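Local coordinates for malonyl CoA-acyl carrier protein transacylase (Clostridium perfringens, PDB 3PTW) that probably transfers the malonyl group from coenzyme A to acyl carrier protein, the step that supplies malonyl units for fatty acid synthesis, at residues E156-G170 with K191-L203. Numbering follows the deposited sequence.
Sequences EGANYNSPGQIVISG and KLPVSAPFHCSML
S169 and E156, neighbours across the β-hairpin of the small antiparallel sheet in this acyltransferase fold, grip the loop leading toward helix 204-214: S169 holds the P197–C200 type II turn and E156 the S201 that follows it. The tight part is buried: S169 OG donates to F198 O at 2.7 Å, approaching from above the carbonyl plane. A chi1 of 74° turns S169 OG in over its own backbone, 3.4 Å from C200 CB. G170 continues the close packing, its carbonyl carbon 3.6 Å from M202 SD. At the classic bulge, where A158 and N159 both face V167, A158 O lies 3.5 Å from H199 CB. The H199 ring reaches S91 of a GxSxG sequence, consistent with the serine–histidine pair of malonyltransferases, while its ND1 is hydrogen-bonded to Q248 O. A water bridges G157 O and H199 O between the two backbones. Contact is sparser toward L192, where V167 CG1 meets only L192 CD1, at 3.8 Å. On the partly exposed side, the extended E156 side chain grips S201 twice, both donors lying above the carboxylate plane: S201 N reaches OE1 of E156 at 2.9 Å, and S201 OG donates to E156 OE2 at 3.0 Å.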
ATOM      1  N   GLU A 156      14.346   4.475 -12.662  1.00 33.01           N
ATOM      2  CA  GLU A 156      14.542   3.344 -11.776  1.00 33.22           C
ATOM      3  C   GLU A 156      13.222   2.570 -11.683  1.00 32.84           C
ATOM      4  O   GLU A 156      12.150   3.131 -11.944  1.00 31.81           O
ATOM      5  CB  GLU A 156      14.979   3.846 -10.379  1.00 33.59           C
ATOM      6  CG  GLU A 156      16.314   4.647 -10.352  1.00 31.90           C
ATOM      7  CD  GLU A 156      16.718   5.148  -8.957  1.00 34.26           C
ATOM      8  OE1 GLU A 156      15.949   4.949  -7.988  1.00 32.52           O
ATOM      9  OE2 GLU A 156      17.812   5.752  -8.826  1.00 33.26           O
ATOM     10  N   GLY A 157      13.297   1.280 -11.347  1.00 32.74           N
ATOM     11  CA  GLY A 157      12.086   0.511 -11.041  1.00 32.66           C
ATOM     12  C   GLY A 157      11.436   1.076  -9.782  1.00 32.44           C
ATOM     13  O   GLY A 157      12.134   1.417  -8.826  1.00 33.21           O
ATOM     14  N   ALA A 158      10.107   1.195  -9.793  1.00 31.19           N
ATOM     15  CA  ALA A 158       9.351   1.802  -8.686  1.00 30.11           C
ATOM     16  C   ALA A 158       8.352   0.812  -8.047  1.00 29.24           C
ATOM     17  O   ALA A 158       8.185   0.787  -6.819  1.00 27.43           O
ATOM     18  CB  ALA A 158       8.621   3.089  -9.166  1.00 29.28           C
ATOM     19  N   ASN A 159       7.701   0.010  -8.888  1.00 30.37           N
ATOM     20  CA  ASN A 159       6.774  -1.028  -8.429  1.00 31.79           C
ATOM     21  C   ASN A 159       6.910  -2.293  -9.254  1.00 31.92           C
ATOM     22  O   ASN A 159       7.123  -2.231 -10.463  1.00 32.63           O
ATOM     23  CB  ASN A 159       5.325  -0.539  -8.496  1.00 33.37           C
ATOM     24  CG  ASN A 159       5.108   0.758  -7.745  1.00 35.43           C
ATOM     25  OD1 ASN A 159       4.660   0.750  -6.620  1.00 34.91           O
ATOM     26  ND2 ASN A 159       5.440   1.882  -8.368  1.00 34.94           N
ATOM     27  N   TYR A 160       6.811  -3.435  -8.588  1.00 31.80           N
ATOM     28  CA  TYR A 160       6.745  -4.745  -9.241  1.00 31.64           C
ATOM     29  C   TYR A 160       5.487  -5.402  -8.679  1.00 30.95           C
ATOM     30  O   TYR A 160       5.492  -5.974  -7.597  1.00 30.79           O
ATOM     31  CB  TYR A 160       8.024  -5.567  -8.993  1.00 32.14           C
ATOM     32  CG  TYR A 160       9.223  -4.924  -9.641  1.00 34.64           C
ATOM     33  CD1 TYR A 160       9.583  -5.243 -10.964  1.00 33.22           C
ATOM     34  CD2 TYR A 160       9.971  -3.945  -8.968  1.00 32.62           C
ATOM     35  CE1 TYR A 160      10.676  -4.619 -11.588  1.00 34.76           C
ATOM     36  CE2 TYR A 160      11.060  -3.318  -9.587  1.00 34.03           C
ATOM     37  CZ  TYR A 160      11.398  -3.666 -10.896  1.00 32.93           C
ATOM     38  OH  TYR A 160      12.458  -3.060 -11.515  1.00 34.94           O
ATOM     39  N   ASN A 161       4.393  -5.261  -9.414  1.00 30.67           N
ATOM     40  CA  ASN A 161       3.078  -5.562  -8.872  1.00 30.71           C
ATOM     41  C   ASN A 161       2.537  -6.932  -9.237  1.00 31.62           C
ATOM     42  O   ASN A 161       1.851  -7.554  -8.423  1.00 31.44           O
ATOM     43  CB  ASN A 161       2.087  -4.454  -9.231  1.00 29.86           C
ATOM     44  CG  ASN A 161       2.468  -3.105  -8.615  1.00 34.50           C
ATOM     45  OD1 ASN A 161       2.989  -3.036  -7.503  1.00 29.32           O
ATOM     46  ND2 ASN A 161       2.199  -2.040  -9.335  1.00 28.55           N
ATOM     47  N   SER A 162       2.840  -7.390 -10.457  1.00 32.04           N
ATOM     48  CA  SER A 162       2.394  -8.693 -10.953  1.00 32.78           C
ATOM     49  C   SER A 162       3.099  -8.975 -12.291  1.00 33.39           C
ATOM     50  O   SER A 162       3.745  -8.077 -12.817  1.00 33.22           O
ATOM     51  CB  SER A 162       0.861  -8.724 -11.098  1.00 32.89           C
ATOM     52  OG  SER A 162       0.442  -8.195 -12.340  1.00 33.48           O
ATOM     53  N   PRO A 163       2.981 -10.214 -12.849  1.00 33.89           N
ATOM     54  CA  PRO A 163       3.643 -10.518 -14.143  1.00 34.07           C
ATOM     55  C   PRO A 163       3.146  -9.584 -15.248  1.00 34.35           C
ATOM     56  O   PRO A 163       1.937  -9.480 -15.470  1.00 35.19           O
ATOM     57  CB  PRO A 163       3.199 -11.958 -14.458  1.00 34.49           C
ATOM     58  CG  PRO A 163       2.628 -12.501 -13.175  1.00 40.23           C
ATOM     59  CD  PRO A 163       2.108 -11.316 -12.404  1.00 33.85           C
ATOM     60  N   GLY A 164       4.050  -8.904 -15.934  1.00 33.96           N
ATOM     61  CA  GLY A 164       3.612  -7.896 -16.909  1.00 34.28           C
ATOM     62  C   GLY A 164       3.040  -6.589 -16.347  1.00 33.71           C
ATOM     63  O   GLY A 164       2.465  -5.781 -17.093  1.00 33.27           O
ATOM     64  N   GLN A 165       3.193  -6.358 -15.044  1.00 34.12           N
ATOM     65  CA  GLN A 165       2.775  -5.069 -14.451  1.00 34.08           C
ATOM     66  C   GLN A 165       3.834  -4.458 -13.531  1.00 33.11           C
ATOM     67  O   GLN A 165       3.955  -4.811 -12.348  1.00 32.38           O
ATOM     68  CB  GLN A 165       1.403  -5.177 -13.785  1.00 35.12           C
ATOM     69  CG  GLN A 165       0.259  -5.127 -14.798  1.00 50.73           C
ATOM     70  CD  GLN A 165      -1.093  -4.980 -14.150  1.00 36.74           C
ATOM     71  OE1 GLN A 165      -1.788  -3.980 -14.356  1.00 51.49           O
ATOM     72  NE2 GLN A 165      -1.479  -5.969 -13.353  1.00 50.79           N
ATOM     73  N   ILE A 166       4.619  -3.555 -14.122  1.00 32.44           N
ATOM     74  CA  ILE A 166       5.720  -2.871 -13.454  1.00 31.20           C
ATOM     75  C   ILE A 166       5.439  -1.365 -13.479  1.00 30.46           C
ATOM     76  O   ILE A 166       4.700  -0.899 -14.341  1.00 30.85           O
ATOM     77  CB  ILE A 166       7.056  -3.208 -14.143  1.00 31.08           C
ATOM     78  CG1 ILE A 166       7.417  -4.678 -13.861  1.00 30.03           C
ATOM     79  CG2 ILE A 166       8.198  -2.264 -13.695  1.00 29.02           C
ATOM     80  CD1 ILE A 166       8.488  -5.241 -14.750  1.00 31.66           C
ATOM     81  N   VAL A 167       5.976  -0.624 -12.510  1.00 29.36           N
ATOM     82  CA  VAL A 167       5.997   0.836 -12.618  1.00 29.42           C
ATOM     83  C   VAL A 167       7.433   1.335 -12.530  1.00 28.96           C
ATOM     84  O   VAL A 167       8.207   0.889 -11.686  1.00 28.87           O
ATOM     85  CB  VAL A 167       5.099   1.540 -11.562  1.00 29.65           C
ATOM     86  CG1 VAL A 167       5.063   3.053 -11.800  1.00 24.82           C
ATOM     87  CG2 VAL A 167       3.655   0.950 -11.548  1.00 24.00           C
ATOM     88  N   ILE A 168       7.801   2.246 -13.424  1.00 28.84           N
ATOM     89  CA  ILE A 168       9.098   2.918 -13.306  1.00 28.33           C
ATOM     90  C   ILE A 168       8.912   4.396 -12.991  1.00 28.60           C
ATOM     91  O   ILE A 168       7.909   4.999 -13.371  1.00 28.75           O
ATOM     92  CB  ILE A 168       9.955   2.743 -14.579  1.00 28.57           C
ATOM     93  CG1 ILE A 168       9.261   3.329 -15.826  1.00 28.93           C
ATOM     94  CG2 ILE A 168      10.317   1.267 -14.758  1.00 29.43           C
ATOM     95  CD1 ILE A 168      10.141   3.331 -17.119  1.00 29.00           C
ATOM     96  N   SER A 169       9.878   4.992 -12.301  1.00 29.34           N
ATOM     97  CA  SER A 169       9.776   6.422 -11.980  1.00 29.63           C
ATOM     98  C   SER A 169      11.125   7.119 -12.093  1.00 30.49           C
ATOM     99  O   SER A 169      12.177   6.468 -12.198  1.00 31.38           O
ATOM    100  CB  SER A 169       9.148   6.638 -10.591  1.00 28.53           C
ATOM    101  OG  SER A 169      10.068   6.308  -9.579  1.00 34.10           O
ATOM    102  N   GLY A 170      11.091   8.444 -12.086  1.00 29.86           N
ATOM    103  CA  GLY A 170      12.298   9.223 -12.297  1.00 30.14           C
ATOM    104  C   GLY A 170      11.987  10.544 -12.970  1.00 29.93           C
ATOM    105  O   GLY A 170      10.864  11.049 -12.871  1.00 30.05           O
ATOM    106  N   LYS A 191       2.069   6.778 -19.290  1.00 44.16           N
ATOM    107  CA  LYS A 191       2.415   7.815 -18.328  1.00 45.04           C
ATOM    108  C   LYS A 191       1.281   7.922 -17.311  1.00 45.36           C
ATOM    109  O   LYS A 191       0.137   8.192 -17.670  1.00 45.93           O
ATOM    110  CB  LYS A 191       2.674   9.153 -19.017  1.00 46.43           C
ATOM    111  CG  LYS A 191       3.261  10.203 -18.082  1.00 56.66           C
ATOM    112  CD  LYS A 191       3.089  11.616 -18.632  1.00 48.61           C
ATOM    113  CE  LYS A 191       3.429  12.658 -17.563  1.00 57.35           C
ATOM    114  NZ  LYS A 191       3.648  14.008 -18.167  1.00 49.86           N
ATOM    115  N   LEU A 192       1.601   7.671 -16.047  1.00 45.26           N
ATOM    116  CA  LEU A 192       0.618   7.745 -14.984  1.00 45.75           C
ATOM    117  C   LEU A 192       0.289   9.210 -14.683  1.00 47.32           C
ATOM    118  O   LEU A 192       1.101  10.096 -14.969  1.00 46.84           O
ATOM    119  CB  LEU A 192       1.108   6.996 -13.741  1.00 45.10           C
ATOM    120  CG  LEU A 192       1.253   5.471 -13.881  1.00 43.60           C
ATOM    121  CD1 LEU A 192       1.793   4.878 -12.607  1.00 44.12           C
ATOM    122  CD2 LEU A 192      -0.084   4.801 -14.250  1.00 45.37           C
ATOM    123  N   PRO A 193      -0.918   9.474 -14.140  1.00 48.94           N
ATOM    124  CA  PRO A 193      -1.308  10.859 -13.867  1.00 50.57           C
ATOM    125  C   PRO A 193      -0.901  11.269 -12.440  1.00 50.85           C
ATOM    126  O   PRO A 193      -1.736  11.689 -11.631  1.00 51.43           O
ATOM    127  CB  PRO A 193      -2.830  10.819 -14.043  1.00 50.86           C
ATOM    128  CG  PRO A 193      -3.212   9.401 -13.617  1.00 58.33           C
ATOM    129  CD  PRO A 193      -1.976   8.525 -13.739  1.00 48.91           C
ATOM    130  N   VAL A 194       0.384  11.103 -12.139  1.00 50.34           N
ATOM    131  CA  VAL A 194       0.953  11.486 -10.847  1.00 50.05           C
ATOM    132  C   VAL A 194       2.054  12.470 -11.172  1.00 49.41           C
ATOM    133  O   VAL A 194       2.669  12.371 -12.228  1.00 50.04           O
ATOM    134  CB  VAL A 194       1.550  10.267 -10.080  1.00 49.65           C
ATOM    135  CG1 VAL A 194       2.128  10.691  -8.728  1.00 63.92           C
ATOM    136  CG2 VAL A 194       0.495   9.181  -9.868  1.00 63.74           C
ATOM    137  N   SER A 195       2.309  13.419 -10.279  1.00 48.48           N
ATOM    138  CA  SER A 195       3.371  14.396 -10.520  1.00 48.16           C
ATOM    139  C   SER A 195       4.599  14.236  -9.610  1.00 45.89           C
ATOM    140  O   SER A 195       5.437  15.140  -9.537  1.00 46.93           O
ATOM    141  CB  SER A 195       2.816  15.829 -10.471  1.00 49.45           C
ATOM    142  OG  SER A 195       2.020  16.036  -9.316  1.00 65.45           O
ATOM    143  N   ALA A 196       4.704  13.094  -8.933  1.00 42.55           N
ATOM    144  CA  ALA A 196       5.822  12.834  -8.027  1.00 40.30           C
ATOM    145  C   ALA A 196       6.464  11.482  -8.313  1.00 38.56           C
ATOM    146  O   ALA A 196       5.762  10.486  -8.389  1.00 38.33           O
ATOM    147  CB  ALA A 196       5.370  12.912  -6.581  1.00 39.54           C
ATOM    148  N   PRO A 197       7.802  11.448  -8.456  1.00 37.32           N
ATOM    149  CA  PRO A 197       8.528  10.213  -8.772  1.00 36.22           C
ATOM    150  C   PRO A 197       8.702   9.305  -7.562  1.00 35.13           C
ATOM    151  O   PRO A 197       9.831   9.106  -7.082  1.00 34.45           O
ATOM    152  CB  PRO A 197       9.879  10.720  -9.274  1.00 36.79           C
ATOM    153  CG  PRO A 197      10.076  12.021  -8.598  1.00 31.54           C
ATOM    154  CD  PRO A 197       8.705  12.611  -8.364  1.00 37.60           C
ATOM    155  N   PHE A 198       7.587   8.757  -7.069  1.00 34.12           N
ATOM    156  CA  PHE A 198       7.638   7.885  -5.910  1.00 33.85           C
ATOM    157  C   PHE A 198       8.558   6.684  -6.166  1.00 32.62           C
ATOM    158  O   PHE A 198       8.677   6.198  -7.293  1.00 31.91           O
ATOM    159  CB  PHE A 198       6.235   7.392  -5.526  1.00 35.42           C
ATOM    160  CG  PHE A 198       5.326   8.457  -4.957  1.00 37.68           C
ATOM    161  CD1 PHE A 198       5.826   9.655  -4.456  1.00 36.89           C
ATOM    162  CD2 PHE A 198       3.953   8.224  -4.876  1.00 36.87           C
ATOM    163  CE1 PHE A 198       4.963  10.629  -3.927  1.00 38.91           C
ATOM    164  CE2 PHE A 198       3.087   9.178  -4.334  1.00 38.60           C
ATOM    165  CZ  PHE A 198       3.594  10.387  -3.863  1.00 37.47           C
ATOM    166  N   HIS A 199       9.220   6.238  -5.103  1.00 32.21           N
ATOM    167  CA  HIS A 199      10.014   5.013  -5.085  1.00 31.81           C
ATOM    168  C   HIS A 199      11.256   4.981  -5.953  1.00 31.96           C
ATOM    169  O   HIS A 199      11.707   3.910  -6.366  1.00 32.37           O
ATOM    170  CB  HIS A 199       9.125   3.798  -5.332  1.00 32.40           C
ATOM    171  CG  HIS A 199       7.949   3.728  -4.409  1.00 31.98           C
ATOM    172  ND1 HIS A 199       8.077   3.438  -3.068  1.00 31.75           N
ATOM    173  CD2 HIS A 199       6.626   3.924  -4.632  1.00 32.11           C
ATOM    174  CE1 HIS A 199       6.878   3.450  -2.506  1.00 32.47           C
ATOM    175  NE2 HIS A 199       5.981   3.742  -3.435  1.00 30.92           N
ATOM    176  N   CYS A 200      11.811   6.156  -6.235  1.00 32.15           N
ATOM    177  CA  CYS A 200      13.167   6.228  -6.786  1.00 32.64           C
ATOM    178  C   CYS A 200      14.043   7.118  -5.910  1.00 31.41           C
ATOM    179  O   CYS A 200      13.560   7.764  -4.974  1.00 30.21           O
ATOM    180  CB  CYS A 200      13.183   6.705  -8.247  1.00 33.16           C
ATOM    181  SG  CYS A 200      12.783   8.439  -8.467  1.00 35.13           S
ATOM    182  N   SER A 201      15.331   7.129  -6.225  1.00 31.35           N
ATOM    183  CA  SER A 201      16.332   7.893  -5.488  1.00 31.66           C
ATOM    184  C   SER A 201      16.023   9.401  -5.377  1.00 31.80           C
ATOM    185  O   SER A 201      16.573  10.088  -4.516  1.00 31.40           O
ATOM    186  CB  SER A 201      17.707   7.681  -6.128  1.00 32.21           C
ATOM    187  OG  SER A 201      17.779   8.376  -7.364  1.00 34.47           O
ATOM    188  N   MET A 202      15.141   9.912  -6.235  1.00 32.33           N
ATOM    189  CA  MET A 202      14.774  11.332  -6.178  1.00 32.81           C
ATOM    190  C   MET A 202      14.013  11.690  -4.916  1.00 32.21           C
ATOM    191  O   MET A 202      13.907  12.865  -4.571  1.00 32.23           O
ATOM    192  CB  MET A 202      13.958  11.742  -7.408  1.00 33.47           C
ATOM    193  CG  MET A 202      14.752  11.722  -8.700  1.00 34.86           C
ATOM    194  SD  MET A 202      13.695  11.952 -10.132  1.00 33.55           S
ATOM    195  CE  MET A 202      13.477  13.740 -10.097  1.00 36.08           C
ATOM    196  N   LEU A 203      13.468  10.681  -4.233  1.00 31.72           N
ATOM    197  CA  LEU A 203      12.772  10.918  -2.976  1.00 31.58           C
ATOM    198  C   LEU A 203      13.687  10.817  -1.773  1.00 32.92           C
ATOM    199  O   LEU A 203      13.220  10.712  -0.646  1.00 33.14           O
ATOM    200  CB  LEU A 203      11.557   9.995  -2.821  1.00 30.35           C
ATOM    201  CG  LEU A 203      10.212  10.703  -2.980  1.00 31.77           C
ATOM    202  CD1 LEU A 203      10.054  11.268  -4.388  1.00 29.42           C
ATOM    203  CD2 LEU A 203       9.048   9.766  -2.632  1.00 29.20           C
TER
HETATM  204  O   HOH W   1      14.032   2.739  -7.190  1.00 40.05           O